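Long-range contact in protein of unknown function VPA0982 (Vibrio parahaemolyticus, PDB 2QIP), which is of unknown function but belongs to the NYN family of PIN-like proteins and may act as an RNA nuclease: residues Arg111-Val125 with Thr145-Ile159. Sequence-based numbering, arbitrary orientation.
Sequences RVILVSGDGDFSLLV and TSQTLIDCADNFVAI
With CG anti to the backbone N (chi1 -180°), L149 reaches from helix 147-152 to the carbonyls of S116 and D118 and to V125. L149 CD2 rests 3.5 Å from both S116 O and D118 O, in the turn after strand 111-115, whereas L149 CD1 packs 3.8 Å from V125 CG2, the two side chains meeting at about a right angle. The other V125 branch, CG1, is placed by its torsion (chi1 169°) against the last turn of the helix, 3.9 Å from C152 CB. S122 turns its hydroxyl back on its own segment: OG donates to G119 O, in the carbonyl plane and on a lone pair, at 2.8 Å. The same OG touches T148 CG2 and L149 CB. One backbone hydrogen bond joins the segments, from S146 N to G117 O (3.1 Å, 168° at the hydrogen). S146 also N-caps the helix through weak hydrogen bonds from T148 N and L149 N to its OG, which has a further partner in Q84 O of the second subunit. S146 CB presses on G119 CA at 3.3 Å, a tight fit. The loop holds an ST turn at S116, whose OG also bonds D17 OD2, and an Asx turn at D118. In the parallel alpha/beta fold of this NYN domain (PIN clan), helix 147-152 thus sits against both the turn after strand 111-115 and the first residues of helix 122-132, while strand 135-140 runs between strands 111-115 and 155-158.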
# COMPACT_ATOMS: atom_id res chain seq x y z
N ARG A 111 9.16 14.91 10.24
CA ARG A 111 7.72 14.87 10.06
C ARG A 111 7.42 14.51 8.61
O ARG A 111 8.05 15.03 7.68
CB ARG A 111 7.12 16.24 10.38
CG ARG A 111 5.58 16.29 10.24
CD ARG A 111 5.04 17.67 10.51
NE ARG A 111 5.29 18.04 11.90
CZ ARG A 111 4.46 17.81 12.92
NH1 ARG A 111 3.27 17.22 12.75
NH2 ARG A 111 4.84 18.18 14.16
N VAL A 112 6.49 13.57 8.45
CA VAL A 112 5.93 13.22 7.14
C VAL A 112 4.60 13.94 7.00
O VAL A 112 3.73 13.85 7.91
CB VAL A 112 5.74 11.68 7.01
CG1 VAL A 112 5.05 11.32 5.69
CG2 VAL A 112 7.08 10.95 7.13
N ILE A 113 4.42 14.65 5.89
CA ILE A 113 3.14 15.30 5.59
C ILE A 113 2.47 14.53 4.46
O ILE A 113 3.00 14.47 3.36
CB ILE A 113 3.34 16.77 5.23
CG1 ILE A 113 4.05 17.53 6.37
CG2 ILE A 113 2.00 17.42 4.84
CD1 ILE A 113 4.36 18.99 6.07
N LEU A 114 1.33 13.91 4.78
CA LEU A 114 0.57 13.08 3.84
C LEU A 114 -0.68 13.83 3.45
O LEU A 114 -1.47 14.21 4.31
CB LEU A 114 0.19 11.75 4.49
CG LEU A 114 -0.70 10.83 3.66
CD1 LEU A 114 -0.02 10.35 2.38
CD2 LEU A 114 -1.11 9.65 4.54
N VAL A 115 -0.83 14.10 2.15
CA VAL A 115 -2.00 14.81 1.66
C VAL A 115 -2.92 13.78 1.01
O VAL A 115 -2.73 13.40 -0.15
CB VAL A 115 -1.61 15.95 0.68
CG1 VAL A 115 -2.82 16.81 0.35
CG2 VAL A 115 -0.54 16.83 1.31
N SER A 116 -3.85 13.27 1.81
CA SER A 116 -4.81 12.26 1.38
C SER A 116 -5.82 12.10 2.49
O SER A 116 -5.46 12.21 3.68
CB SER A 116 -4.12 10.90 1.18
OG SER A 116 -5.07 9.93 0.75
N GLY A 117 -7.06 11.80 2.11
CA GLY A 117 -8.07 11.46 3.10
C GLY A 117 -8.36 9.97 3.21
O GLY A 117 -9.25 9.57 3.96
N ASP A 118 -7.59 9.15 2.50
CA ASP A 118 -7.82 7.70 2.44
C ASP A 118 -7.45 7.01 3.76
O ASP A 118 -6.27 6.96 4.15
CB ASP A 118 -7.01 7.15 1.26
CG ASP A 118 -7.20 5.66 1.00
OD1 ASP A 118 -7.72 4.92 1.87
OD2 ASP A 118 -6.77 5.21 -0.11
N GLY A 119 -8.45 6.48 4.45
CA GLY A 119 -8.23 5.87 5.74
C GLY A 119 -7.31 4.67 5.73
O GLY A 119 -6.78 4.29 6.78
N ASP A 120 -7.10 4.03 4.58
CA ASP A 120 -6.16 2.91 4.56
C ASP A 120 -4.75 3.35 4.95
O ASP A 120 -3.94 2.55 5.40
CB ASP A 120 -6.15 2.18 3.23
CG ASP A 120 -7.29 1.18 3.12
OD1 ASP A 120 -7.72 0.68 4.18
OD2 ASP A 120 -7.74 0.90 1.99
N PHE A 121 -4.47 4.64 4.79
CA PHE A 121 -3.15 5.14 5.20
C PHE A 121 -2.97 5.19 6.73
O PHE A 121 -1.86 5.44 7.22
CB PHE A 121 -2.83 6.48 4.56
CG PHE A 121 -2.54 6.41 3.09
CD1 PHE A 121 -1.55 5.57 2.60
CD2 PHE A 121 -3.24 7.21 2.19
CE1 PHE A 121 -1.28 5.52 1.20
CE2 PHE A 121 -2.97 7.16 0.83
CZ PHE A 121 -1.99 6.32 0.32
N SER A 122 -4.05 4.93 7.48
CA SER A 122 -3.91 4.87 8.94
C SER A 122 -2.82 3.89 9.35
O SER A 122 -2.07 4.16 10.30
CB SER A 122 -5.23 4.46 9.61
OG SER A 122 -6.22 5.40 9.27
N LEU A 123 -2.74 2.75 8.66
CA LEU A 123 -1.73 1.77 9.02
C LEU A 123 -0.32 2.29 8.77
O LEU A 123 0.63 1.96 9.51
CB LEU A 123 -1.92 0.44 8.29
CG LEU A 123 -2.97 -0.51 8.89
CD1 LEU A 123 -4.38 0.04 8.76
CD2 LEU A 123 -2.87 -1.88 8.22
N LEU A 124 -0.19 3.12 7.74
CA LEU A 124 1.10 3.72 7.41
C LEU A 124 1.50 4.76 8.45
O LEU A 124 2.66 4.79 8.90
CB LEU A 124 1.04 4.34 6.01
CG LEU A 124 2.19 5.29 5.63
CD1 LEU A 124 3.55 4.57 5.63
CD2 LEU A 124 1.87 5.94 4.28
N VAL A 125 0.54 5.60 8.85
CA VAL A 125 0.81 6.60 9.89
C VAL A 125 1.29 5.89 11.16
O VAL A 125 2.32 6.26 11.75
CB VAL A 125 -0.45 7.45 10.14
CG1 VAL A 125 -0.29 8.30 11.40
CG2 VAL A 125 -0.78 8.29 8.89
N THR A 145 -12.60 12.58 4.67
CA THR A 145 -11.41 11.98 5.29
C THR A 145 -11.81 11.04 6.41
O THR A 145 -12.66 11.36 7.25
CB THR A 145 -10.47 13.06 5.85
OG1 THR A 145 -9.98 13.85 4.76
CG2 THR A 145 -9.27 12.47 6.58
N SER A 146 -11.18 9.87 6.42
CA SER A 146 -11.43 8.89 7.47
C SER A 146 -11.15 9.44 8.85
O SER A 146 -10.05 9.95 9.07
CB SER A 146 -10.51 7.71 7.23
OG SER A 146 -10.56 6.81 8.31
N GLN A 147 -12.07 9.26 9.80
CA GLN A 147 -11.83 9.70 11.17
C GLN A 147 -10.66 8.94 11.81
O GLN A 147 -9.94 9.48 12.66
CB GLN A 147 -13.10 9.60 12.06
CG GLN A 147 -12.94 10.31 13.39
CD GLN A 147 -12.72 11.81 13.23
OE1 GLN A 147 -13.39 12.47 12.43
NE2 GLN A 147 -11.78 12.36 14.00
N THR A 148 -10.47 7.69 11.39
CA THR A 148 -9.38 6.88 11.93
C THR A 148 -8.04 7.49 11.54
O THR A 148 -7.13 7.55 12.35
CB THR A 148 -9.50 5.44 11.41
OG1 THR A 148 -10.82 4.94 11.73
CG2 THR A 148 -8.44 4.53 11.98
N LEU A 149 -7.94 7.95 10.29
CA LEU A 149 -6.73 8.61 9.83
C LEU A 149 -6.48 9.92 10.57
O LEU A 149 -5.35 10.19 11.00
CB LEU A 149 -6.82 8.86 8.32
CG LEU A 149 -5.61 9.55 7.65
CD1 LEU A 149 -4.39 8.69 7.79
CD2 LEU A 149 -5.88 9.80 6.17
N ILE A 150 -7.54 10.72 10.76
CA ILE A 150 -7.43 11.98 11.50
C ILE A 150 -6.92 11.72 12.92
O ILE A 150 -6.01 12.39 13.40
CB ILE A 150 -8.80 12.72 11.54
CG1 ILE A 150 -9.16 13.22 10.13
CG2 ILE A 150 -8.76 13.90 12.52
CD1 ILE A 150 -10.57 13.76 10.01
N ASP A 151 -7.47 10.69 13.57
CA ASP A 151 -7.12 10.40 14.96
C ASP A 151 -5.71 9.81 15.09
O ASP A 151 -5.05 10.00 16.10
CB ASP A 151 -8.15 9.43 15.55
CG ASP A 151 -9.51 10.10 15.77
OD1 ASP A 151 -9.61 11.34 15.69
OD2 ASP A 151 -10.49 9.37 16.02
N CYS A 152 -5.26 9.07 14.06
CA CYS A 152 -3.92 8.47 14.08
C CYS A 152 -2.84 9.57 13.93
O CYS A 152 -1.78 9.47 14.53
CB CYS A 152 -3.75 7.45 12.94
SG CYS A 152 -4.55 5.89 13.24
N ALA A 153 -3.10 10.55 13.06
CA ALA A 153 -2.13 11.59 12.76
C ALA A 153 -1.78 12.39 14.01
O ALA A 153 -2.63 12.56 14.89
CB ALA A 153 -2.70 12.53 11.70
N ASP A 154 -0.54 12.87 14.08
CA ASP A 154 -0.19 13.82 15.12
C ASP A 154 -0.93 15.14 14.98
O ASP A 154 -1.31 15.75 15.98
CB ASP A 154 1.32 14.00 15.18
CG ASP A 154 2.01 12.71 15.52
OD1 ASP A 154 1.99 12.32 16.71
OD2 ASP A 154 2.52 12.06 14.60
N ASN A 155 -1.12 15.60 13.75
CA ASN A 155 -1.85 16.83 13.45
C ASN A 155 -2.65 16.59 12.20
O ASN A 155 -2.22 15.87 11.31
CB ASN A 155 -0.85 17.98 13.19
CG ASN A 155 -0.06 18.35 14.43
OD1 ASN A 155 -0.43 19.27 15.19
ND2 ASN A 155 1.04 17.62 14.67
N PHE A 156 -3.80 17.24 12.13
CA PHE A 156 -4.66 17.18 10.96
C PHE A 156 -4.96 18.61 10.51
O PHE A 156 -5.30 19.47 11.33
CB PHE A 156 -5.98 16.45 11.25
CG PHE A 156 -6.97 16.52 10.10
CD1 PHE A 156 -6.73 15.83 8.92
CD2 PHE A 156 -8.13 17.29 10.20
CE1 PHE A 156 -7.62 15.90 7.86
CE2 PHE A 156 -9.03 17.37 9.11
CZ PHE A 156 -8.78 16.66 7.96
N VAL A 157 -4.81 18.86 9.21
CA VAL A 157 -5.12 20.18 8.66
C VAL A 157 -6.20 20.00 7.59
O VAL A 157 -6.04 19.19 6.65
CB VAL A 157 -3.89 20.86 8.04
CG1 VAL A 157 -4.29 22.22 7.42
CG2 VAL A 157 -2.77 21.04 9.09
N ALA A 158 -7.29 20.74 7.73
CA ALA A 158 -8.39 20.63 6.78
C ALA A 158 -8.05 21.18 5.41
O ALA A 158 -7.52 22.28 5.31
CB ALA A 158 -9.58 21.39 7.30
N ILE A 159 -8.36 20.42 4.35
CA ILE A 159 -8.37 20.99 3.00
C ILE A 159 -9.75 21.59 2.85
O ILE A 159 -10.73 20.88 2.71
CB ILE A 159 -8.11 19.95 1.91
CG1 ILE A 159 -6.70 19.35 2.08
CG2 ILE A 159 -8.29 20.56 0.49
CD1 ILE A 159 -6.40 18.22 1.09